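PDB 6G9C: immunomodulatory active chitinase from Trichuris suis, which probably binds and hydrolyses chitin and has immunomodulatory properties in inflammatory lung disease. Local coordinates for residues D75-Q80 and I133-S138; A70-D75 and T116-K121. One frame throughout, in Å; residues are numbered along the deposited sequence.

Contact 1 (D75-Q80 and I133-S138); sequences DFTVDQ and ISSLVS
Ser135, on the helix 126-142, reaches across to the backbone of Thr77 and Val78 and makes the one hydrogen bond of this contact. Its OG lies anti to the backbone N (chi1 -179°), which carries the hydroxyl off the helix and onto the strand, where it accepts from Val78 N at 2.8 Å. The bond is nearly straight, 167° at the hydrogen. The same oxygen also lies 3.3 Å from Thr77 CA, in the chain just before. Val78 adds the apolar half: its CG2 branch comes down on the neighbouring helix residue, 4.0 Å from Leu136 CB, and the two side chains pass at a slant. Just ahead of Val78 the chain is shaped by an Asx turn at Asp75. Asp75 OD1 takes both Thr77 N, from above the carboxylate plane at 3.0 Å, and Thr77 OG1, on the syn side at 2.7 Å, and this double grip fixes the loop leading into the strand. Next along the helix from Leu136, Val137 touches Thr181 of the second subunit. Beyond the contact, Val78 also packs on Phe132 of the same helix, and the short strand 78-79 pairs antiparallel with strand 64-72. On its other flank, helix 126-142 lies against helix 160-181, through Ile133 and Val137.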
loop_
_atom_site.group_PDB
_atom_site.type_symbol
_atom_site.label_atom_id
_atom_site.label_comp_id
_atom_site.label_asym_id
_atom_site.label_seq_id
_atom_site.Cartn_x
_atom_site.Cartn_y
_atom_site.Cartn_z
ATOM N N ASP A 75 -25.212 -13.675 11.891
ATOM C CA ASP A 75 -25.013 -13.116 13.221
ATOM C C ASP A 75 -24.578 -11.659 13.187
ATOM O O ASP A 75 -24.230 -11.108 14.239
ATOM C CB ASP A 75 -24.001 -13.954 14.013
ATOM C CG ASP A 75 -22.598 -13.923 13.420
ATOM O OD1 ASP A 75 -22.360 -13.223 12.412
ATOM O OD2 ASP A 75 -21.722 -14.616 13.979
ATOM N N PHE A 76 -24.565 -11.048 12.000
ATOM C CA PHE A 76 -24.298 -9.625 11.733
ATOM C C PHE A 76 -22.808 -9.307 11.671
ATOM O O PHE A 76 -22.447 -8.117 11.629
ATOM C CB PHE A 76 -24.969 -8.697 12.760
ATOM C CG PHE A 76 -26.417 -9.035 13.027
ATOM C CD1 PHE A 76 -27.277 -9.332 11.973
ATOM C CD2 PHE A 76 -26.914 -9.053 14.319
ATOM C CE1 PHE A 76 -28.604 -9.645 12.211
ATOM C CE2 PHE A 76 -28.244 -9.363 14.559
ATOM C CZ PHE A 76 -29.086 -9.663 13.499
ATOM N N THR A 77 -21.928 -10.305 11.666
ATOM C CA THR A 77 -20.509 -10.044 11.470
ATOM C C THR A 77 -20.166 -10.021 9.976
ATOM O O THR A 77 -20.913 -10.523 9.134
ATOM C CB THR A 77 -19.658 -11.088 12.197
ATOM O OG1 THR A 77 -19.942 -12.387 11.670
ATOM C CG2 THR A 77 -19.942 -11.075 13.708
ATOM N N VAL A 78 -19.024 -9.411 9.654
ATOM C CA VAL A 78 -18.586 -9.203 8.274
ATOM C C VAL A 78 -17.451 -10.165 7.947
ATOM O O VAL A 78 -16.591 -10.434 8.794
ATOM C CB VAL A 78 -18.146 -7.744 8.045
ATOM C CG1 VAL A 78 -17.619 -7.557 6.611
ATOM C CG2 VAL A 78 -19.299 -6.801 8.304
ATOM N N ASP A 79 -17.439 -10.661 6.706
ATOM C CA ASP A 79 -16.395 -11.570 6.258
ATOM C C ASP A 79 -16.295 -11.526 4.738
ATOM O O ASP A 79 -17.150 -10.960 4.042
ATOM C CB ASP A 79 -16.659 -12.999 6.734
ATOM C CG ASP A 79 -15.382 -13.791 6.922
ATOM O OD1 ASP A 79 -14.296 -13.275 6.560
ATOM O OD2 ASP A 79 -15.464 -14.925 7.439
ATOM N N GLN A 80 -15.226 -12.136 4.228
ATOM C CA GLN A 80 -15.046 -12.229 2.786
ATOM C C GLN A 80 -16.130 -13.112 2.185
ATOM O O GLN A 80 -16.657 -14.024 2.833
ATOM C CB GLN A 80 -13.665 -12.798 2.452
ATOM C CG GLN A 80 -13.472 -14.222 2.935
ATOM C CD GLN A 80 -12.182 -14.843 2.436
ATOM O OE1 GLN A 80 -11.354 -14.174 1.817
ATOM N NE2 GLN A 80 -12.011 -16.130 2.696
ATOM N N ILE A 133 -21.157 -2.964 13.291
ATOM C CA ILE A 133 -20.206 -1.872 13.061
ATOM C C ILE A 133 -18.815 -2.239 13.581
ATOM O O ILE A 133 -17.802 -1.985 12.915
ATOM C CB ILE A 133 -20.731 -0.572 13.704
ATOM C CG1 ILE A 133 -21.884 0.016 12.887
ATOM C CG2 ILE A 133 -19.626 0.453 13.831
ATOM C CD1 ILE A 133 -22.634 1.114 13.627
ATOM N N SER A 134 -18.745 -2.846 14.775
ATOM C CA SER A 134 -17.455 -3.287 15.311
ATOM C C SER A 134 -16.811 -4.323 14.400
ATOM O O SER A 134 -15.602 -4.269 14.136
ATOM C CB SER A 134 -17.623 -3.861 16.717
ATOM O OG SER A 134 -17.987 -2.846 17.634
ATOM N N SER A 135 -17.610 -5.275 13.911
ATOM C CA SER A 135 -17.103 -6.281 12.985
ATOM C C SER A 135 -16.609 -5.643 11.693
ATOM O O SER A 135 -15.556 -6.016 11.164
ATOM C CB SER A 135 -18.197 -7.304 12.690
ATOM O OG SER A 135 -17.722 -8.308 11.814
ATOM N N LEU A 136 -17.364 -4.684 11.168
ATOM C CA LEU A 136 -17.004 -4.053 9.903
ATOM C C LEU A 136 -15.724 -3.233 10.038
ATOM O O LEU A 136 -14.824 -3.314 9.189
ATOM C CB LEU A 136 -18.163 -3.175 9.444
ATOM C CG LEU A 136 -17.843 -2.213 8.317
ATOM C CD1 LEU A 136 -17.625 -3.000 7.026
ATOM C CD2 LEU A 136 -18.939 -1.178 8.148
ATOM N N VAL A 137 -15.625 -2.437 11.106
ATOM C CA VAL A 137 -14.455 -1.579 11.286
ATOM C C VAL A 137 -13.191 -2.418 11.377
ATOM O O VAL A 137 -12.159 -2.090 10.763
ATOM C CB VAL A 137 -14.637 -0.678 12.520
ATOM C CG1 VAL A 137 -13.296 -0.299 13.096
ATOM C CG2 VAL A 137 -15.411 0.559 12.134
ATOM N N SER A 138 -13.266 -3.539 12.097
ATOM C CA SER A 138 -12.128 -4.449 12.173
ATOM C C SER A 138 -11.782 -5.009 10.798
ATOM O O SER A 138 -10.610 -5.033 10.406
ATOM C CB SER A 138 -12.422 -5.578 13.161
ATOM O OG SER A 138 -12.651 -5.060 14.462
#

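Contact 2 (A70-D75 and T116-K121); sequences AKLNDD and TATFKK
In the barrel of this family 18 glycosyl hydrolase, the C-terminal end of strand 64-72 and the turn after it lie against the first turn of helix 117-122. Leu72 and Thr118 bury the most surface, and they run alongside each other, pointing opposite ways. Thr118 turns its methyl inward: with OG1 beside the backbone N (chi1 -51°), CG2 is left anti to it and meets Leu72 CD2 at 3.7 Å. That methyl also rests 3.5 Å from Asn73 O, so it touches the strand end through both a side chain and a carbonyl. Leu72 CD2 then reaches the Phe119 ring obliquely, 3.9 Å from CD1, with CE1 of Phe119 almost as near. No hydrogen bond spans the two segments, and the grip is one of apolar carbons. Asp74 lies at the exposed edge. Behind this layer, Leu72 packs on Leu109 of strand 104-110 and on Phe132 of helix 126-142, and the ring of Phe119 stacks with that of Trp152. With Leu72 against the Thr118 methyl and the CD1/CE1 side of Phe119, this is a short helix of a beta-alpha loop at the C-terminal ends of the barrel strands, the end where TIM-barrel active sites lie.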
loop_
_atom_site.group_PDB
_atom_site.type_symbol
_atom_site.label_atom_id
_atom_site.label_comp_id
_atom_site.label_asym_id
_atom_site.label_seq_id
_atom_site.Cartn_x
_atom_site.Cartn_y
_atom_site.Cartn_z
ATOM N N ALA A 70 -18.453 -7.768 0.063
ATOM C CA ALA A 70 -18.230 -8.561 1.258
ATOM C C ALA A 70 -19.513 -9.314 1.615
ATOM O O ALA A 70 -20.551 -9.170 0.965
ATOM C CB ALA A 70 -17.771 -7.678 2.421
ATOM N N LYS A 71 -19.441 -10.108 2.683
ATOM C CA LYS A 71 -20.538 -10.954 3.135
ATOM C C LYS A 71 -20.997 -10.494 4.511
ATOM O O LYS A 71 -20.166 -10.310 5.409
ATOM C CB LYS A 71 -20.086 -12.420 3.181
ATOM C CG LYS A 71 -20.954 -13.348 3.993
ATOM C CD LYS A 71 -22.167 -13.798 3.215
ATOM C CE LYS A 71 -22.667 -15.136 3.726
ATOM N NZ LYS A 71 -23.873 -15.585 2.977
ATOM N N LEU A 72 -22.315 -10.321 4.679
ATOM C CA LEU A 72 -22.929 -10.084 5.992
ATOM C C LEU A 72 -23.511 -11.397 6.499
ATOM O O LEU A 72 -24.519 -11.881 5.973
ATOM C CB LEU A 72 -24.014 -9.008 5.918
ATOM C CG LEU A 72 -24.749 -8.684 7.228
ATOM C CD1 LEU A 72 -23.764 -8.165 8.266
ATOM C CD2 LEU A 72 -25.858 -7.666 6.996
ATOM N N ASN A 73 -22.882 -11.965 7.524
ATOM C CA ASN A 73 -23.304 -13.232 8.090
ATOM C C ASN A 73 -24.612 -13.071 8.863
ATOM O O ASN A 73 -25.050 -11.964 9.187
ATOM C CB ASN A 73 -22.225 -13.790 9.016
ATOM C CG ASN A 73 -21.002 -14.250 8.266
ATOM O OD1 ASN A 73 -21.105 -14.912 7.228
ATOM N ND2 ASN A 73 -19.830 -13.915 8.790
ATOM N N ASP A 74 -25.238 -14.214 9.162
ATOM C CA ASP A 74 -26.506 -14.205 9.884
ATOM C C ASP A 74 -26.377 -13.561 11.255
ATOM O O ASP A 74 -27.341 -12.962 11.749
ATOM C CB ASP A 74 -27.039 -15.630 10.024
ATOM C CG ASP A 74 -27.435 -16.227 8.695
ATOM O OD1 ASP A 74 -27.452 -15.483 7.696
ATOM O OD2 ASP A 74 -27.722 -17.437 8.645
ATOM N N ASP A 75 -25.212 -13.675 11.891
ATOM C CA ASP A 75 -25.013 -13.116 13.221
ATOM C C ASP A 75 -24.578 -11.659 13.187
ATOM O O ASP A 75 -24.230 -11.108 14.239
ATOM C CB ASP A 75 -24.001 -13.954 14.013
ATOM C CG ASP A 75 -22.598 -13.923 13.420
ATOM O OD1 ASP A 75 -22.360 -13.223 12.412
ATOM O OD2 ASP A 75 -21.722 -14.616 13.979
ATOM N N THR A 116 -32.673 -8.359 1.564
ATOM C CA THR A 116 -32.794 -7.432 2.679
ATOM C C THR A 116 -33.001 -8.095 4.033
ATOM O O THR A 116 -32.971 -7.388 5.045
ATOM C CB THR A 116 -33.953 -6.452 2.428
ATOM O OG1 THR A 116 -35.186 -7.180 2.333
ATOM C CG2 THR A 116 -33.721 -5.690 1.114
ATOM N N ALA A 117 -33.191 -9.417 4.091
ATOM C CA ALA A 117 -33.619 -10.054 5.339
ATOM C C ALA A 117 -32.637 -9.790 6.477
ATOM O O ALA A 117 -33.036 -9.389 7.582
ATOM C CB ALA A 117 -33.797 -11.558 5.133
ATOM N N THR A 118 -31.347 -10.024 6.231
ATOM C CA THR A 118 -30.360 -9.818 7.287
ATOM C C THR A 118 -30.167 -8.336 7.588
ATOM O O THR A 118 -30.067 -7.951 8.760
ATOM C CB THR A 118 -29.030 -10.467 6.909
ATOM O OG1 THR A 118 -29.264 -11.827 6.526
ATOM C CG2 THR A 118 -28.059 -10.441 8.102
ATOM N N PHE A 119 -30.106 -7.492 6.549
ATOM C CA PHE A 119 -30.012 -6.049 6.775
ATOM C C PHE A 119 -31.116 -5.576 7.715
ATOM O O PHE A 119 -30.862 -4.835 8.672
ATOM C CB PHE A 119 -30.102 -5.285 5.455
ATOM C CG PHE A 119 -28.782 -5.096 4.750
ATOM C CD1 PHE A 119 -27.667 -4.628 5.429
ATOM C CD2 PHE A 119 -28.670 -5.370 3.395
ATOM C CE1 PHE A 119 -26.459 -4.441 4.769
ATOM C CE2 PHE A 119 -27.464 -5.187 2.720
ATOM C CZ PHE A 119 -26.353 -4.722 3.411
ATOM N N LYS A 120 -32.355 -6.011 7.447
ATOM C CA LYS A 120 -33.512 -5.582 8.232
ATOM C C LYS A 120 -33.348 -5.931 9.702
ATOM O O LYS A 120 -33.661 -5.120 10.582
ATOM C CB LYS A 120 -34.784 -6.239 7.678
ATOM C CG LYS A 120 -35.334 -5.601 6.420
ATOM C CD LYS A 120 -36.589 -6.344 5.946
ATOM C CE LYS A 120 -37.287 -5.585 4.820
ATOM N NZ LYS A 120 -38.060 -4.408 5.314
ATOM N N LYS A 121 -32.891 -7.152 9.991
ATOM C CA LYS A 121 -32.676 -7.562 11.372
ATOM C C LYS A 121 -31.503 -6.809 11.992
ATOM O O LYS A 121 -31.593 -6.328 13.130
ATOM C CB LYS A 121 -32.440 -9.072 11.447
ATOM C CG LYS A 121 -33.639 -9.929 11.049
ATOM C CD LYS A 121 -33.368 -11.399 11.313
ATOM C CE LYS A 121 -34.396 -12.272 10.615
ATOM N NZ LYS A 121 -34.433 -13.657 11.170
#

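Overall arrangement
Contacts 1 and 2 are neighbours on one side of the chain, their centres about 10 Å apart, and they share Asp75 at the turn between strands 64-72 and 78-79. Asp79 O lies 2.8 Å from Lys71 N, a probable hydrogen bond, and Thr77 O packs 3.8 Å from Leu72 CD1. Both arms of this hairpin reach Phe132 of helix 126-142, and the 64-72 arm also meets helix 117-122. Phe76 ties the two helices together, touching Thr118 and Lys121 on one and Asn128 on the other. Contact 1 is the more buried; contact 2, at the surface, is the one that borders Trp152, in a DGFDLDWE sequence that matches the family 18 signature and so probably lies by the active site.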